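Local atomic coordinates of probable glutathione S-transferase (Bordetella bronchiseptica RB50, PDB entry 3H1N), a protein that probably catalyses the conjugation of glutathione to electrophilic substrates. Residues B[66-80]-B[83-95]. Numbering follows the deposited sequence.
Sequences RRDTPPFAPPYLVAD and TIAQTANILLFLG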
loop_
_atom_site.group_PDB
_atom_site.type_symbol
_atom_site.label_atom_id
_atom_site.label_comp_id
_atom_site.label_asym_id
_atom_site.label_seq_id
_atom_site.Cartn_x
_atom_site.Cartn_y
_atom_site.Cartn_z
ATOM N N ARG B 66 0.828 19.660 -11.428
ATOM C CA ARG B 66 1.717 19.050 -10.450
ATOM C C ARG B 66 2.783 18.213 -11.141
ATOM O O ARG B 66 2.606 17.007 -11.303
ATOM C CB ARG B 66 0.884 18.163 -9.528
ATOM C CG ARG B 66 1.047 18.496 -8.086
ATOM C CD ARG B 66 0.059 19.558 -7.634
ATOM N NE ARG B 66 0.795 20.600 -6.936
ATOM C CZ ARG B 66 0.260 21.580 -6.215
ATOM N NH1 ARG B 66 -1.054 21.671 -6.057
ATOM N NH2 ARG B 66 1.060 22.470 -5.642
ATOM N N ARG B 67 3.895 18.846 -11.521
ATOM C CA ARG B 67 4.842 18.230 -12.453
ATOM C C ARG B 67 6.145 17.623 -11.902
ATOM O O ARG B 67 6.651 16.666 -12.487
ATOM C CB ARG B 67 5.136 19.185 -13.612
ATOM C CG ARG B 67 4.001 19.287 -14.621
ATOM C CD ARG B 67 4.043 18.141 -15.619
ATOM N NE ARG B 67 3.794 18.623 -16.977
ATOM C CZ ARG B 67 4.102 17.960 -18.089
ATOM N NH1 ARG B 67 3.833 18.499 -19.273
ATOM N NH2 ARG B 67 4.679 16.765 -18.028
ATOM N N ASP B 68 6.698 18.167 -10.821
ATOM C CA ASP B 68 7.946 17.622 -10.256
ATOM C C ASP B 68 7.733 16.272 -9.551
ATOM O O ASP B 68 8.446 15.308 -9.827
ATOM C CB ASP B 68 8.624 18.624 -9.310
ATOM C CG ASP B 68 9.766 19.388 -9.973
ATOM O OD1 ASP B 68 9.633 19.784 -11.155
ATOM O OD2 ASP B 68 10.802 19.606 -9.299
ATOM N N THR B 69 6.750 16.217 -8.651
ATOM C CA THR B 69 6.344 14.963 -7.994
ATOM C C THR B 69 4.830 14.757 -8.171
ATOM O O THR B 69 4.039 14.981 -7.242
ATOM C CB THR B 69 6.723 14.926 -6.498
ATOM O OG1 THR B 69 6.169 16.068 -5.844
ATOM C CG2 THR B 69 8.245 14.936 -6.297
ATOM N N PRO B 70 4.414 14.345 -9.383
ATOM C CA PRO B 70 2.978 14.203 -9.651
ATOM C C PRO B 70 2.344 13.073 -8.850
ATOM O O PRO B 70 2.951 11.999 -8.749
ATOM C CB PRO B 70 2.935 13.860 -11.140
ATOM C CG PRO B 70 4.277 13.261 -11.435
ATOM C CD PRO B 70 5.235 13.977 -10.553
ATOM N N PRO B 71 1.136 13.309 -8.290
ATOM C CA PRO B 71 0.347 12.244 -7.704
ATOM C C PRO B 71 -0.212 11.347 -8.785
ATOM O O PRO B 71 -0.571 11.835 -9.858
ATOM C CB PRO B 71 -0.819 12.975 -7.020
ATOM C CG PRO B 71 -0.644 14.423 -7.289
ATOM C CD PRO B 71 0.418 14.593 -8.317
ATOM N N PHE B 72 -0.290 10.051 -8.505
ATOM C CA PHE B 72 -0.996 9.127 -9.401
ATOM C C PHE B 72 -2.506 9.387 -9.334
ATOM O O PHE B 72 -3.209 9.371 -10.353
ATOM C CB PHE B 72 -0.698 7.679 -9.021
ATOM C CG PHE B 72 -1.337 6.660 -9.933
ATOM C CD1 PHE B 72 -0.871 6.479 -11.235
ATOM C CD2 PHE B 72 -2.379 5.862 -9.480
ATOM C CE1 PHE B 72 -1.449 5.524 -12.090
ATOM C CE2 PHE B 72 -2.968 4.901 -10.335
ATOM C CZ PHE B 72 -2.476 4.732 -11.640
ATOM N N ALA B 73 -2.982 9.640 -8.128
ATOM C CA ALA B 73 -4.407 9.843 -7.879
ATOM C C ALA B 73 -4.553 10.540 -6.547
ATOM O O ALA B 73 -3.614 10.550 -5.756
ATOM C CB ALA B 73 -5.138 8.503 -7.838
ATOM N N PRO B 74 -5.738 11.125 -6.290
ATOM C CA PRO B 74 -6.056 11.664 -4.968
ATOM C C PRO B 74 -6.144 10.535 -3.943
ATOM O O PRO B 74 -6.469 9.409 -4.308
ATOM C CB PRO B 74 -7.440 12.289 -5.168
ATOM C CG PRO B 74 -7.543 12.579 -6.610
ATOM C CD PRO B 74 -6.802 11.433 -7.270
ATOM N N PRO B 75 -5.886 10.831 -2.656
ATOM C CA PRO B 75 -5.565 12.150 -2.098
ATOM C C PRO B 75 -4.107 12.557 -2.274
ATOM O O PRO B 75 -3.227 11.705 -2.414
ATOM C CB PRO B 75 -5.859 11.977 -0.615
ATOM C CG PRO B 75 -5.533 10.503 -0.350
ATOM C CD PRO B 75 -6.000 9.794 -1.606
ATOM N N TYR B 76 -3.876 13.865 -2.287
ATOM C CA TYR B 76 -2.533 14.413 -2.172
ATOM C C TYR B 76 -2.546 15.652 -1.272
ATOM O O TYR B 76 -3.594 16.295 -1.057
ATOM C CB TYR B 76 -1.866 14.649 -3.544
ATOM C CG TYR B 76 -2.591 15.632 -4.443
ATOM C CD1 TYR B 76 -3.655 15.215 -5.248
ATOM C CD2 TYR B 76 -2.201 16.965 -4.501
ATOM C CE1 TYR B 76 -4.333 16.121 -6.090
ATOM C CE2 TYR B 76 -2.862 17.882 -5.331
ATOM C CZ TYR B 76 -3.934 17.450 -6.122
ATOM O OH TYR B 76 -4.602 18.350 -6.923
ATOM N N LEU B 77 -1.416 15.910 -0.667
ATOM C CA LEU B 77 -1.217 16.962 0.285
ATOM C C LEU B 77 -0.091 17.856 -0.188
ATOM O O LEU B 77 0.978 17.420 -0.445
ATOM C CB LEU B 77 -0.879 16.391 1.661
ATOM C CG LEU B 77 -0.902 17.350 2.840
ATOM C CD1 LEU B 77 -2.254 17.641 3.265
ATOM C CD2 LEU B 77 -0.066 16.955 3.954
ATOM N N VAL B 78 -0.394 19.112 -0.317
ATOM C CA VAL B 78 0.612 20.115 -0.642
ATOM C C VAL B 78 1.007 20.808 0.665
ATOM O O VAL B 78 0.199 21.503 1.288
ATOM C CB VAL B 78 0.111 21.121 -1.703
ATOM C CG1 VAL B 78 1.272 21.969 -2.220
ATOM C CG2 VAL B 78 -0.537 20.363 -2.881
ATOM N N ALA B 79 2.247 20.563 1.081
ATOM C CA ALA B 79 2.734 20.931 2.414
ATOM C C ALA B 79 4.205 21.251 2.305
ATOM O O ALA B 79 4.965 20.456 1.748
ATOM C CB ALA B 79 2.546 19.767 3.382
ATOM N N ASP B 80 4.606 22.412 2.821
ATOM C CA ASP B 80 6.026 22.710 3.015
ATOM C C ASP B 80 6.828 22.502 1.723
ATOM O O ASP B 80 7.931 21.931 1.744
ATOM C CB ASP B 80 6.581 21.822 4.147
ATOM C CG ASP B 80 5.984 22.158 5.511
ATOM O OD1 ASP B 80 5.778 21.231 6.332
ATOM O OD2 ASP B 80 5.721 23.351 5.763
ATOM N N THR B 83 4.550 18.076 -2.810
ATOM C CA THR B 83 3.274 17.476 -3.157
ATOM C C THR B 83 3.366 16.002 -2.823
ATOM O O THR B 83 4.095 15.264 -3.460
ATOM C CB THR B 83 2.949 17.667 -4.653
ATOM O OG1 THR B 83 3.022 19.062 -4.965
ATOM C CG2 THR B 83 1.532 17.131 -4.969
ATOM N N ILE B 84 2.627 15.572 -1.813
ATOM C CA ILE B 84 2.778 14.235 -1.262
ATOM C C ILE B 84 1.510 13.435 -1.545
ATOM O O ILE B 84 0.413 13.841 -1.140
ATOM C CB ILE B 84 3.043 14.285 0.288
ATOM C CG1 ILE B 84 4.261 15.168 0.610
ATOM C CG2 ILE B 84 3.208 12.859 0.879
ATOM C CD1 ILE B 84 4.366 15.582 2.094
ATOM N N ALA B 85 1.659 12.301 -2.223
ATOM C CA ALA B 85 0.511 11.439 -2.528
ATOM C C ALA B 85 0.677 10.038 -1.936
ATOM O O ALA B 85 1.751 9.706 -1.429
ATOM C CB ALA B 85 0.287 11.373 -4.047
ATOM N N GLN B 86 -0.372 9.220 -2.066
ATOM C CA GLN B 86 -0.541 7.934 -1.361
ATOM C C GLN B 86 -0.883 8.168 0.118
ATOM O O GLN B 86 -0.096 8.771 0.871
ATOM C CB GLN B 86 0.661 6.988 -1.539
ATOM C CG GLN B 86 0.847 6.411 -2.973
ATOM C CD GLN B 86 -0.068 5.203 -3.239
ATOM O OE1 GLN B 86 -0.814 4.784 -2.366
ATOM N NE2 GLN B 86 0.007 4.641 -4.440
ATOM N N THR B 87 -2.069 7.706 0.515
ATOM C CA THR B 87 -2.586 7.932 1.862
ATOM C C THR B 87 -1.570 7.586 2.954
ATOM O O THR B 87 -1.327 8.406 3.841
ATOM C CB THR B 87 -3.925 7.178 2.102
ATOM O OG1 THR B 87 -4.861 7.554 1.087
ATOM C CG2 THR B 87 -4.506 7.517 3.484
ATOM N N ALA B 88 -0.977 6.396 2.876
ATOM C CA ALA B 88 0.026 5.952 3.859
ATOM C C ALA B 88 1.282 6.846 3.890
ATOM O O ALA B 88 1.893 7.035 4.952
ATOM C CB ALA B 88 0.421 4.496 3.589
ATOM N N ASN B 89 1.676 7.343 2.715
ATOM C CA ASN B 89 2.831 8.246 2.555
ATOM C C ASN B 89 2.541 9.631 3.162
ATOM O O ASN B 89 3.364 10.166 3.902
ATOM C CB ASN B 89 3.176 8.364 1.069
ATOM C CG ASN B 89 4.559 8.972 0.806
ATOM O OD1 ASN B 89 5.544 8.674 1.481
ATOM N ND2 ASN B 89 4.624 9.819 -0.204
ATOM N N ILE B 90 1.372 10.194 2.867
ATOM C CA ILE B 90 0.950 11.455 3.488
ATOM C C ILE B 90 1.030 11.306 5.005
ATOM O O ILE B 90 1.634 12.138 5.682
ATOM C CB ILE B 90 -0.460 11.897 3.016
ATOM C CG1 ILE B 90 -0.443 12.190 1.498
ATOM C CG2 ILE B 90 -0.948 13.118 3.813
ATOM C CD1 ILE B 90 -1.842 12.241 0.872
ATOM N N LEU B 91 0.488 10.207 5.525
ATOM C CA LEU B 91 0.419 10.011 6.977
ATOM C C LEU B 91 1.799 9.797 7.591
ATOM O O LEU B 91 2.070 10.324 8.663
ATOM C CB LEU B 91 -0.531 8.864 7.334
ATOM C CG LEU B 91 -2.029 9.117 7.135
ATOM C CD1 LEU B 91 -2.837 7.807 7.199
ATOM C CD2 LEU B 91 -2.541 10.132 8.156
ATOM N N LEU B 92 2.666 9.044 6.902
ATOM C CA LEU B 92 4.077 8.908 7.285
ATOM C C LEU B 92 4.768 10.275 7.541
ATOM O O LEU B 92 5.529 10.431 8.510
ATOM C CB LEU B 92 4.859 8.128 6.211
ATOM C CG LEU B 92 6.326 7.809 6.519
ATOM C CD1 LEU B 92 6.448 6.739 7.598
ATOM C CD2 LEU B 92 7.091 7.397 5.229
ATOM N N PHE B 93 4.522 11.240 6.658
ATOM C CA PHE B 93 5.063 12.584 6.824
ATOM C C PHE B 93 4.511 13.233 8.093
ATOM O O PHE B 93 5.269 13.796 8.886
ATOM C CB PHE B 93 4.794 13.471 5.588
ATOM C CG PHE B 93 5.017 14.933 5.846
ATOM C CD1 PHE B 93 6.313 15.428 6.037
ATOM C CD2 PHE B 93 3.936 15.802 5.956
ATOM C CE1 PHE B 93 6.530 16.787 6.307
ATOM C CE2 PHE B 93 4.135 17.178 6.241
ATOM C CZ PHE B 93 5.431 17.664 6.408
ATOM N N LEU B 94 3.196 13.142 8.283
ATOM C CA LEU B 94 2.565 13.756 9.458
ATOM C C LEU B 94 3.043 13.124 10.754
ATOM O O LEU B 94 3.198 13.814 11.775
ATOM C CB LEU B 94 1.038 13.685 9.363
ATOM C CG LEU B 94 0.456 14.351 8.111
ATOM C CD1 LEU B 94 -1.067 14.213 8.053
ATOM C CD2 LEU B 94 0.883 15.832 8.022
ATOM N N GLY B 95 3.273 11.815 10.704
ATOM C CA GLY B 95 3.804 11.082 11.850
ATOM C C GLY B 95 5.196 11.537 12.259
ATOM O O GLY B 95 5.493 11.651 13.453
HETATM O O HOH W 1 2.482 13.724 -5.376
HETATM O O HOH W 2 7.357 16.806 -3.360
HETATM O O HOH W 3 -2.829 9.260 -3.369
#
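Leu-77 and Ile-84 form the antiparallel hydrogen-bonded pair that ties strand 76-79 to strand 83-85: Leu-77 N reaches Ile-84 O at 2.8 Å, N-H...O angle 161°, and Ile-84 N returns a similar bond to Leu-77 O. Behind this pair the packing is tight. With CG anti to the backbone N (chi1 -168°), Leu-77 extends toward helix 87-95, where Leu-77 CB lies 3.9 Å from Ile-90 CG2. The other branch of Ile-90 reaches the start of the strand, Ile-90 CD1 lying 3.6 Å from Pro-75 O. Pro-75 follows a cis peptide bond; this cis-proline, leading into a beta hairpin and then a helix, is a hallmark of the thioredoxin-like N-terminal domain of glutathione S-transferases, in which the corresponding loop helps bind glutathione. On the opposite sheet face, Pro-71 CB presses on Ala-85 CB at 3.6 Å, and Thr-83 CG2 lies 3.4 Å from Arg-66 CG and near CD2 of Tyr-76, whose ring has Pro-71 CG above one face, toward the rim, and its OH hydrogen-bonded to Asp-62. Elsewhere water fills in: one molecule bridges Thr-69 O and Thr-83 O, and another joins Ala-73 O, Pro-75 O and Gln-86 N. Beyond Thr-69 stands Trp-110 of the second subunit, whose Gln-113 accepts the Ala-85 N-H. At the exposed hairpin end, Asp-80 OD1 merely approaches the edge of the Phe-93 ring, 3.6 Å from Phe-93 CZ.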